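Long-range contacts in alpha-Amylase (Thermotoga maritima, PDB 2B5D), which belongs to glycosyl hydrolase family 57, with a core of largely parallel beta-strands and a helical C-terminal region: residues A[5-10]-A[51-56]; A[94-99]-A[304-309]; A[446-451]-A[503-508]. All coordinates share one frame; numbering follows the deposited sequence.

Following the chain from the N terminus, the three contacts come strictly in series: each closes before the next opens, so none nests in or crosses another. Contact 1 closes a loop of 40 residues, holding helix 27-47, and pairs strands 3-11 and 53-57 in the core sheet. Contact 2 spans 204 residues and brings the start of helix 97-119 to the loop leading into helix 309-338, at the surface. Contact 3 closes over 51 residues and joins helices 443-458 and 502-511 of the C-terminal helical region. Contacts 1 and 3 lie on opposite sides of the chain's centre, their own centres about 38 Å apart; contacts 2 and 3 are separated by about 53 Å between centres.

Contact 1 (A[5-10]-A[51-56]); sequences ILIFLH and FRLTMS
L53 is the first residue of 51-56 to touch the other strand directly, its CD1 lying 3.6 Å from I7 CG2, while a water that accepts the N-H of I7 links it with R52 O. The same L53 methyl reaches L9 CG, the L53 and L9 side chains crossing at about a right angle.

At T54 direct pairing begins. Its N-H makes a weak bond to I7 O, 3.3 Å long, whereas T54 O receives L9 N at 3.1 Å, in the carbonyl plane and with an N-H...O angle of 160°. The T54 methyl CG2 stands anti to the backbone N and comes 3.8 Å from F8 CD1, while OG1 bonds to the backbone N of A382.

Axes 4.7 Å apart at an angle of 23°, and residue pairs F8-T54, L9-M55 and H10-S56 in parallel register, define neighbouring parallel strands joined through helix 27-47: a beta-alpha-beta crossover, consistent with the incomplete beta/alpha barrel of family 57.

M55 places its CA over one face of the F8 ring and its CB 4.1 Å from L9 CB, but the end of its side chain leads off toward L137 of strand 137-142.

S56 N donates to L9 O at 3.0 Å. Its hydroxyl, set between backbone N and carbonyl carbon (chi1 67°), lies at the edge of the H10 imidazole, OG 2.7 Å from ND1 in a bond whose direction is undetermined. OG also bonds to A11 N, H10 NE2 to H146, and the imidazole stacks on W182.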
loop_
_atom_site.group_PDB
_atom_site.type_symbol
_atom_site.label_atom_id
_atom_site.label_comp_id
_atom_site.label_asym_id
_atom_site.label_seq_id
_atom_site.Cartn_x
_atom_site.Cartn_y
_atom_site.Cartn_z
ATOM N N ILE A 5 -14.238 47.475 -5.981
ATOM C CA ILE A 5 -14.217 46.023 -5.832
ATOM C C ILE A 5 -13.091 45.394 -6.591
ATOM O O ILE A 5 -13.005 45.503 -7.832
ATOM C CB ILE A 5 -15.652 45.240 -5.821
ATOM C CG1 ILE A 5 -16.300 45.147 -7.193
ATOM C CG2 ILE A 5 -16.656 45.772 -4.701
ATOM C CD1 ILE A 5 -15.903 43.834 -7.900
ATOM N N LEU A 6 -12.179 44.788 -5.835
ATOM C CA LEU A 6 -11.031 44.132 -6.469
ATOM C C LEU A 6 -11.149 42.596 -6.403
ATOM O O LEU A 6 -10.907 41.975 -5.364
ATOM C CB LEU A 6 -9.682 44.743 -5.984
ATOM C CG LEU A 6 -8.272 44.128 -6.031
ATOM C CD1 LEU A 6 -7.878 43.351 -7.276
ATOM C CD2 LEU A 6 -7.193 45.179 -5.639
ATOM N N ILE A 7 -11.577 42.014 -7.527
ATOM C CA ILE A 7 -11.705 40.558 -7.631
ATOM C C ILE A 7 -10.369 40.004 -8.066
ATOM O O ILE A 7 -9.810 40.388 -9.086
ATOM C CB ILE A 7 -12.844 40.073 -8.637
ATOM C CG1 ILE A 7 -14.252 40.492 -8.195
ATOM C CG2 ILE A 7 -12.797 38.551 -8.833
ATOM C CD1 ILE A 7 -14.510 40.380 -6.688
ATOM N N PHE A 8 -9.867 39.060 -7.302
ATOM C CA PHE A 8 -8.606 38.439 -7.683
ATOM C C PHE A 8 -8.778 36.919 -7.881
ATOM O O PHE A 8 -9.245 36.213 -6.982
ATOM C CB PHE A 8 -7.496 38.770 -6.644
ATOM C CG PHE A 8 -6.173 38.159 -6.998
ATOM C CD1 PHE A 8 -5.202 38.896 -7.708
ATOM C CD2 PHE A 8 -5.912 36.831 -6.686
ATOM C CE1 PHE A 8 -3.970 38.318 -8.092
ATOM C CE2 PHE A 8 -4.695 36.233 -7.077
ATOM C CZ PHE A 8 -3.715 36.974 -7.756
ATOM N N LEU A 9 -8.392 36.438 -9.056
ATOM C CA LEU A 9 -8.309 35.014 -9.362
ATOM C C LEU A 9 -6.886 34.508 -9.412
ATOM O O LEU A 9 -6.054 34.987 -10.231
ATOM C CB LEU A 9 -8.917 34.740 -10.746
ATOM C CG LEU A 9 -10.398 35.067 -10.957
ATOM C CD1 LEU A 9 -10.860 34.605 -12.349
ATOM C CD2 LEU A 9 -11.269 34.506 -9.848
ATOM N N HIS A 10 -6.624 33.504 -8.579
ATOM C CA HIS A 10 -5.361 32.778 -8.592
ATOM C C HIS A 10 -5.419 31.520 -9.512
ATOM O O HIS A 10 -6.111 30.510 -9.195
ATOM C CB HIS A 10 -4.989 32.362 -7.164
ATOM C CG HIS A 10 -3.702 31.619 -7.070
ATOM N ND1 HIS A 10 -2.555 32.036 -7.720
ATOM C CD2 HIS A 10 -3.355 30.518 -6.361
ATOM C CE1 HIS A 10 -1.571 31.200 -7.439
ATOM N NE2 HIS A 10 -2.023 30.287 -6.593
ATOM N N PHE A 51 -15.088 45.046 -18.034
ATOM C CA PHE A 51 -14.799 44.408 -16.756
ATOM C C PHE A 51 -13.488 44.998 -16.226
ATOM O O PHE A 51 -12.756 45.642 -16.966
ATOM C CB PHE A 51 -14.706 42.868 -16.936
ATOM C CG PHE A 51 -13.433 42.412 -17.625
ATOM C CD1 PHE A 51 -13.330 42.434 -19.024
ATOM C CD2 PHE A 51 -12.329 42.005 -16.871
ATOM C CE1 PHE A 51 -12.151 42.052 -19.649
ATOM C CE2 PHE A 51 -11.146 41.625 -17.486
ATOM C CZ PHE A 51 -11.057 41.643 -18.872
ATOM N N ARG A 52 -13.223 44.785 -14.940
ATOM C CA ARG A 52 -11.880 44.947 -14.361
ATOM C C ARG A 52 -11.575 43.727 -13.488
ATOM O O ARG A 52 -12.348 43.384 -12.595
ATOM C CB ARG A 52 -11.760 46.211 -13.501
ATOM C CG ARG A 52 -11.830 47.539 -14.217
ATOM C CD ARG A 52 -10.781 47.673 -15.292
ATOM N NE ARG A 52 -10.813 49.021 -15.816
ATOM C CZ ARG A 52 -11.532 49.406 -16.863
ATOM N NH1 ARG A 52 -11.503 50.673 -17.233
ATOM N NH2 ARG A 52 -12.276 48.540 -17.543
ATOM N N LEU A 53 -10.426 43.103 -13.735
ATOM C CA LEU A 53 -10.055 41.877 -13.026
ATOM C C LEU A 53 -8.549 41.740 -12.953
ATOM O O LEU A 53 -7.829 42.031 -13.920
ATOM C CB LEU A 53 -10.687 40.647 -13.716
ATOM C CG LEU A 53 -10.299 39.238 -13.265
ATOM C CD1 LEU A 53 -10.980 38.889 -11.972
ATOM C CD2 LEU A 53 -10.535 38.152 -14.362
ATOM N N THR A 54 -8.091 41.328 -11.780
ATOM C CA THR A 54 -6.714 40.972 -11.537
ATOM C C THR A 54 -6.556 39.465 -11.352
ATOM O O THR A 54 -7.358 38.821 -10.699
ATOM C CB THR A 54 -6.181 41.710 -10.288
ATOM O OG1 THR A 54 -6.657 43.071 -10.307
ATOM C CG2 THR A 54 -4.662 41.696 -10.243
ATOM N N MET A 55 -5.511 38.896 -11.933
ATOM C CA MET A 55 -5.266 37.469 -11.781
ATOM C C MET A 55 -3.770 37.170 -11.820
ATOM O O MET A 55 -3.000 37.928 -12.337
ATOM C CB MET A 55 -6.017 36.650 -12.860
ATOM C CG MET A 55 -5.527 36.884 -14.255
ATOM S SD MET A 55 -6.441 36.009 -15.542
ATOM C CE MET A 55 -6.055 34.271 -15.223
ATOM N N SER A 56 -3.396 36.064 -11.205
ATOM C CA SER A 56 -2.088 35.455 -11.354
ATOM C C SER A 56 -2.202 34.428 -12.454
ATOM O O SER A 56 -3.263 33.794 -12.629
ATOM C CB SER A 56 -1.708 34.734 -10.055
ATOM O OG SER A 56 -2.562 33.618 -9.848
HETATM O O HOH W 1 -12.611 43.430 -9.986
HETATM O O HOH W 2 -9.295 43.381 -9.961
#

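Contact 2 (A[94-99]-A[304-309]); sequences KEHPLK and KEYYDI
Y306 lays its ring against H96 and K99, and its CB against L98; Y306 and L98 together contribute most of the area buried here. The H96 and Y306 rings meet obliquely, centroids 5.1 Å apart and planes at 51°, so the pair is neither a parallel stack nor an edge-to-face one. The nearest approach is H96 ND1 to Y306 CD1, 3.6 Å, with the CD1 corner over one face of the imidazole. K99 lies on the same side of the phenol ring as H96: its CB is over the ring near the rim, and its chain, extended all the way out, carries CD to 3.6 Å from Y306 CE2. H292 also meets the Y306 ring, its plane at a moderate angle.

Apolar packing centres on L98. Its CB is 4.0 Å from Y306 CB, and, with CG beside the backbone N (chi1 -76°), the branch directs CD2 to D308 CB at 3.8 Å.

Water-mediated bonding adds a polar link between the backbones. One water donates to both L98 O, at 2.9 Å, and Y307 O, at 2.6 Å, using both protons on the two carbonyls.

Charged and capping groups are engaged mainly beside the interface. K99 NZ forms a salt bridge 3.6 Å from E95 OE1, an oxygen that R269 also pairs with. H96 and D308 occupy the N-cap positions of helices 97-119 and 309-338, and D308 OD2 bonds to the backbone N of D310.

With no direct hydrogen bond between the segments, the start of helix 97-119 and the loop leading into helix 309-338 are joined by van der Waals contact and the shared water, which suggests that complementary packing contributes more here than direct charge pairing.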
loop_
_atom_site.group_PDB
_atom_site.type_symbol
_atom_site.label_atom_id
_atom_site.label_comp_id
_atom_site.label_asym_id
_atom_site.label_seq_id
_atom_site.Cartn_x
_atom_site.Cartn_y
_atom_site.Cartn_z
ATOM N N LYS A 94 -33.446 9.104 -27.092
ATOM C CA LYS A 94 -34.633 8.448 -26.539
ATOM C C LYS A 94 -34.667 8.421 -24.993
ATOM O O LYS A 94 -35.603 7.865 -24.390
ATOM C CB LYS A 94 -34.819 7.048 -27.152
ATOM C CG LYS A 94 -36.300 6.707 -27.482
ATOM C CD LYS A 94 -36.481 5.265 -28.032
ATOM C CE LYS A 94 -36.204 5.172 -29.558
ATOM N NZ LYS A 94 -35.742 3.796 -29.957
ATOM N N GLU A 95 -33.662 9.044 -24.365
ATOM C CA GLU A 95 -33.588 9.195 -22.895
ATOM C C GLU A 95 -34.259 10.507 -22.520
ATOM O O GLU A 95 -34.825 11.179 -23.393
ATOM C CB GLU A 95 -32.136 9.204 -22.434
ATOM C CG GLU A 95 -31.262 8.229 -23.181
ATOM C CD GLU A 95 -29.910 8.039 -22.528
ATOM O OE1 GLU A 95 -29.721 7.022 -21.825
ATOM O OE2 GLU A 95 -29.031 8.907 -22.706
ATOM N N HIS A 96 -34.193 10.878 -21.236
ATOM C CA HIS A 96 -34.735 12.165 -20.754
ATOM C C HIS A 96 -34.398 13.367 -21.665
ATOM O O HIS A 96 -33.259 13.510 -22.133
ATOM C CB HIS A 96 -34.252 12.435 -19.337
ATOM C CG HIS A 96 -35.131 13.364 -18.557
ATOM N ND1 HIS A 96 -35.873 12.947 -17.470
ATOM C CD2 HIS A 96 -35.369 14.691 -18.688
ATOM C CE1 HIS A 96 -36.540 13.975 -16.974
ATOM N NE2 HIS A 96 -36.249 15.045 -17.694
ATOM N N PRO A 97 -35.403 14.214 -21.957
ATOM C CA PRO A 97 -35.188 15.428 -22.743
ATOM C C PRO A 97 -34.175 16.450 -22.182
ATOM O O PRO A 97 -33.521 17.133 -22.965
ATOM C CB PRO A 97 -36.596 16.041 -22.823
ATOM C CG PRO A 97 -37.341 15.421 -21.703
ATOM C CD PRO A 97 -36.826 14.046 -21.619
ATOM N N LEU A 98 -34.065 16.567 -20.857
ATOM C CA LEU A 98 -33.027 17.411 -20.225
ATOM C C LEU A 98 -31.651 16.898 -20.610
ATOM O O LEU A 98 -30.790 17.656 -21.073
ATOM C CB LEU A 98 -33.182 17.443 -18.694
ATOM C CG LEU A 98 -34.321 18.315 -18.143
ATOM C CD1 LEU A 98 -34.480 18.167 -16.641
ATOM C CD2 LEU A 98 -34.140 19.786 -18.523
ATOM N N LYS A 99 -31.495 15.587 -20.447
ATOM C CA LYS A 99 -30.279 14.855 -20.714
ATOM C C LYS A 99 -29.917 14.936 -22.184
ATOM O O LYS A 99 -28.758 15.212 -22.519
ATOM C CB LYS A 99 -30.456 13.413 -20.261
ATOM C CG LYS A 99 -29.229 12.542 -20.411
ATOM C CD LYS A 99 -29.472 11.221 -19.722
ATOM C CE LYS A 99 -28.244 10.369 -19.777
ATOM N NZ LYS A 99 -28.529 9.059 -19.115
ATOM N N LYS A 304 -30.195 11.833 -7.520
ATOM C CA LYS A 304 -29.931 13.096 -8.193
ATOM C C LYS A 304 -30.679 13.290 -9.501
ATOM O O LYS A 304 -30.687 12.422 -10.370
ATOM C CB LYS A 304 -28.415 13.290 -8.410
ATOM C CG LYS A 304 -27.721 13.569 -7.091
ATOM C CD LYS A 304 -26.377 14.189 -7.256
ATOM C CE LYS A 304 -25.651 14.178 -5.926
ATOM N NZ LYS A 304 -25.916 15.384 -5.077
ATOM N N GLU A 305 -31.278 14.462 -9.642
ATOM C CA GLU A 305 -32.045 14.783 -10.818
ATOM C C GLU A 305 -31.208 15.375 -11.922
ATOM O O GLU A 305 -30.116 15.887 -11.690
ATOM C CB GLU A 305 -33.199 15.707 -10.448
ATOM C CG GLU A 305 -34.320 14.903 -9.851
ATOM C CD GLU A 305 -35.351 15.746 -9.184
ATOM O OE1 GLU A 305 -35.636 15.447 -8.001
ATOM O OE2 GLU A 305 -35.873 16.698 -9.840
ATOM N N TYR A 306 -31.748 15.319 -13.128
ATOM C CA TYR A 306 -31.056 15.816 -14.302
ATOM C C TYR A 306 -30.880 17.333 -14.318
ATOM O O TYR A 306 -31.751 18.081 -13.877
ATOM C CB TYR A 306 -31.763 15.316 -15.572
ATOM C CG TYR A 306 -31.519 13.838 -15.828
ATOM C CD1 TYR A 306 -32.597 12.923 -15.879
ATOM C CD2 TYR A 306 -30.209 13.342 -15.989
ATOM C CE1 TYR A 306 -32.389 11.562 -16.097
ATOM C CE2 TYR A 306 -29.984 11.978 -16.200
ATOM C CZ TYR A 306 -31.091 11.086 -16.262
ATOM O OH TYR A 306 -30.878 9.729 -16.473
ATOM N N TYR A 307 -29.732 17.765 -14.828
ATOM C CA TYR A 307 -29.382 19.179 -14.916
ATOM C C TYR A 307 -30.264 19.920 -15.918
ATOM O O TYR A 307 -30.408 19.510 -17.087
ATOM C CB TYR A 307 -27.900 19.328 -15.317
ATOM C CG TYR A 307 -27.358 20.751 -15.331
ATOM C CD1 TYR A 307 -27.365 21.547 -14.166
ATOM C CD2 TYR A 307 -26.817 21.292 -16.490
ATOM C CE1 TYR A 307 -26.870 22.832 -14.174
ATOM C CE2 TYR A 307 -26.304 22.580 -16.512
ATOM C CZ TYR A 307 -26.337 23.346 -15.347
ATOM O OH TYR A 307 -25.818 24.618 -15.359
ATOM N N ASP A 308 -30.829 21.026 -15.443
ATOM C CA ASP A 308 -31.544 21.984 -16.269
ATOM C C ASP A 308 -30.787 23.299 -16.215
ATOM O O ASP A 308 -30.770 23.966 -15.188
ATOM C CB ASP A 308 -32.970 22.172 -15.750
ATOM C CG ASP A 308 -33.808 23.115 -16.634
ATOM O OD1 ASP A 308 -35.045 23.117 -16.452
ATOM O OD2 ASP A 308 -33.248 23.845 -17.501
ATOM N N ILE A 309 -30.168 23.661 -17.334
ATOM C CA ILE A 309 -29.334 24.849 -17.423
ATOM C C ILE A 309 -30.075 26.171 -17.344
ATOM O O ILE A 309 -29.441 27.216 -17.257
ATOM C CB ILE A 309 -28.482 24.864 -18.714
ATOM C CG1 ILE A 309 -27.324 25.878 -18.567
ATOM C CG2 ILE A 309 -29.368 25.156 -19.949
ATOM C CD1 ILE A 309 -26.067 25.527 -19.325
HETATM O O HOH W 3 -30.807 20.120 -19.575
#

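Contact 3 (A[446-451]-A[503-508]); sequences ERVLNQ and EMLRYY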
loop_
_atom_site.group_PDB
_atom_site.type_symbol
_atom_site.label_atom_id
_atom_site.label_comp_id
_atom_site.label_asym_id
_atom_site.label_seq_id
_atom_site.Cartn_x
_atom_site.Cartn_y
_atom_site.Cartn_z
ATOM N N GLU A 446 27.246 24.138 -17.188
ATOM C CA GLU A 446 26.220 25.136 -17.106
ATOM C C GLU A 446 24.851 24.499 -17.287
ATOM O O GLU A 446 23.955 24.736 -16.481
ATOM C CB GLU A 446 26.449 26.219 -18.164
ATOM C CG GLU A 446 25.869 27.584 -17.764
ATOM C CD GLU A 446 25.456 28.450 -18.956
ATOM O OE1 GLU A 446 25.432 27.928 -20.093
ATOM O OE2 GLU A 446 25.123 29.641 -18.751
ATOM N N ARG A 447 24.696 23.712 -18.351
ATOM C CA ARG A 447 23.528 22.848 -18.527
ATOM C C ARG A 447 23.219 21.979 -17.280
ATOM O O ARG A 447 22.051 21.831 -16.877
ATOM C CB ARG A 447 23.691 22.016 -19.772
ATOM C CG ARG A 447 23.410 22.800 -21.040
ATOM C CD ARG A 447 23.745 21.957 -22.297
ATOM N NE ARG A 447 22.915 20.754 -22.382
ATOM C CZ ARG A 447 23.306 19.582 -22.880
ATOM N NH1 ARG A 447 24.538 19.418 -23.335
ATOM N NH2 ARG A 447 22.457 18.560 -22.904
ATOM N N VAL A 448 24.265 21.479 -16.635
ATOM C CA VAL A 448 24.096 20.619 -15.474
ATOM C C VAL A 448 23.597 21.421 -14.277
ATOM O O VAL A 448 22.676 21.010 -13.541
ATOM C CB VAL A 448 25.417 19.872 -15.158
ATOM C CG1 VAL A 448 25.434 19.224 -13.780
ATOM C CG2 VAL A 448 25.706 18.810 -16.269
ATOM N N LEU A 449 24.219 22.571 -14.073
ATOM C CA LEU A 449 23.878 23.428 -12.974
ATOM C C LEU A 449 22.478 24.018 -13.176
ATOM O O LEU A 449 21.691 24.097 -12.235
ATOM C CB LEU A 449 24.964 24.487 -12.802
ATOM C CG LEU A 449 26.204 23.948 -12.074
ATOM C CD1 LEU A 449 27.335 24.992 -12.049
ATOM C CD2 LEU A 449 25.927 23.447 -10.651
ATOM N N ASN A 450 22.154 24.377 -14.411
ATOM C CA ASN A 450 20.826 24.840 -14.750
ATOM C C ASN A 450 19.708 23.803 -14.481
ATOM O O ASN A 450 18.604 24.169 -14.082
ATOM C CB ASN A 450 20.773 25.237 -16.221
ATOM C CG ASN A 450 21.411 26.586 -16.511
ATOM O OD1 ASN A 450 21.447 27.006 -17.673
ATOM N ND2 ASN A 450 21.908 27.266 -15.488
ATOM N N GLN A 451 19.978 22.528 -14.738
ATOM C CA GLN A 451 18.999 21.464 -14.478
ATOM C C GLN A 451 18.963 21.141 -12.994
ATOM O O GLN A 451 17.896 20.888 -12.435
ATOM C CB GLN A 451 19.273 20.202 -15.336
ATOM C CG GLN A 451 18.088 19.227 -15.428
ATOM C CD GLN A 451 16.930 19.813 -16.185
ATOM O OE1 GLN A 451 17.130 20.535 -17.171
ATOM N NE2 GLN A 451 15.701 19.509 -15.745
ATOM N N GLU A 503 23.594 11.746 -21.635
ATOM C CA GLU A 503 22.329 11.178 -22.092
ATOM C C GLU A 503 21.252 11.276 -21.012
ATOM O O GLU A 503 20.087 11.555 -21.317
ATOM C CB GLU A 503 22.527 9.717 -22.523
ATOM C CG GLU A 503 23.302 9.561 -23.826
ATOM C CD GLU A 503 22.957 8.254 -24.536
ATOM O OE1 GLU A 503 22.062 8.290 -25.430
ATOM O OE2 GLU A 503 23.562 7.201 -24.175
ATOM N N MET A 504 21.652 10.999 -19.769
ATOM C CA MET A 504 20.815 11.208 -18.611
ATOM C C MET A 504 20.449 12.702 -18.483
ATOM O O MET A 504 19.287 13.032 -18.329
ATOM C CB MET A 504 21.518 10.738 -17.328
ATOM C CG MET A 504 20.574 10.734 -16.123
ATOM S SD MET A 504 21.430 10.682 -14.522
ATOM C CE MET A 504 21.961 8.966 -14.493
ATOM N N LEU A 505 21.439 13.587 -18.570
ATOM C CA LEU A 505 21.202 15.037 -18.530
ATOM C C LEU A 505 20.194 15.480 -19.576
ATOM O O LEU A 505 19.300 16.263 -19.283
ATOM C CB LEU A 505 22.502 15.838 -18.676
ATOM C CG LEU A 505 22.352 17.375 -18.828
ATOM C CD1 LEU A 505 21.779 18.052 -17.567
ATOM C CD2 LEU A 505 23.694 17.973 -19.205
ATOM N N ARG A 506 20.309 14.962 -20.786
ATOM C CA ARG A 506 19.351 15.305 -21.829
ATOM C C ARG A 506 17.979 14.730 -21.513
ATOM O O ARG A 506 16.954 15.221 -22.000
ATOM C CB ARG A 506 19.794 14.723 -23.164
ATOM C CG ARG A 506 20.961 15.397 -23.803
ATOM C CD ARG A 506 20.850 15.221 -25.327
ATOM N NE ARG A 506 20.902 13.812 -25.703
ATOM C CZ ARG A 506 22.018 13.085 -25.776
ATOM N NH1 ARG A 506 21.936 11.795 -26.121
ATOM N NH2 ARG A 506 23.214 13.631 -25.503
ATOM N N TYR A 507 17.961 13.645 -20.748
ATOM C CA TYR A 507 16.687 13.020 -20.436
ATOM C C TYR A 507 15.982 14.010 -19.495
ATOM O O TYR A 507 14.913 14.517 -19.819
ATOM C CB TYR A 507 16.846 11.602 -19.846
ATOM C CG TYR A 507 15.581 11.160 -19.162
ATOM C CD1 TYR A 507 14.386 11.115 -19.871
ATOM C CD2 TYR A 507 15.564 10.836 -17.800
ATOM C CE1 TYR A 507 13.183 10.785 -19.255
ATOM C CE2 TYR A 507 14.364 10.498 -17.171
ATOM C CZ TYR A 507 13.181 10.476 -17.906
ATOM O OH TYR A 507 11.987 10.125 -17.331
ATOM N N TYR A 508 16.628 14.318 -18.375
ATOM C CA TYR A 508 16.210 15.377 -17.452
ATOM C C TYR A 508 15.832 16.728 -18.092
ATOM O O TYR A 508 14.789 17.310 -17.756
ATOM C CB TYR A 508 17.315 15.614 -16.428
ATOM C CG TYR A 508 17.565 14.456 -15.497
ATOM C CD1 TYR A 508 18.585 14.528 -14.580
ATOM C CD2 TYR A 508 16.795 13.285 -15.543
ATOM C CE1 TYR A 508 18.843 13.515 -13.693
ATOM C CE2 TYR A 508 17.047 12.211 -14.648
ATOM C CZ TYR A 508 18.095 12.342 -13.730
ATOM O OH TYR A 508 18.420 11.352 -12.804
#
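R447 sends its side chain out toward helix 502-511, where the guanidinium meets L505 by a face and R506 at an edge. L505 CD2 lies over the plane, offset toward the rim, 3.9 Å from R447 NH2; R506 CG approaches in the plane, 3.6 Å from the same nitrogen. A bend at chi3 (62°) turns the guanidinium toward the neighbouring helix, and NH2 forms a salt bridge with E509. That carboxylate probably offsets the proximity of the R506 guanidinium, whose NH2 is 5.6 Å from R447 NH2.

V448 follows with a purely apolar touch: CG2 is 3.7 Å from L505 CD2, the two side chains crossing at about a right angle. The other methyl of L505, CD1, faces R447 O and the Q451 side chain, so this leucine is wedged among three residues of the first helix.

Q451 brings CB to 4.0 Å from L505 CD1 and CG to 3.8 Å from Y508 CB. Its bend at chi2 (67°) brings the amide to the backbone carbonyl of Y508, at the end of 503-508. NE2 comes 3.1 Å from Y508 O, but the angle is too poor for a hydrogen bond; this nitrogen instead bonds to D512 O. Y508 turns its ring away, its hydroxyl bonding to E20 O of the second subunit.

Axes 10.5 Å apart, crossing at 43° with both helices running broadly the same way, describe a helix pair packed around an inserted leucine, within the helical C-terminal region of this family 57 protein and on its subunit interface.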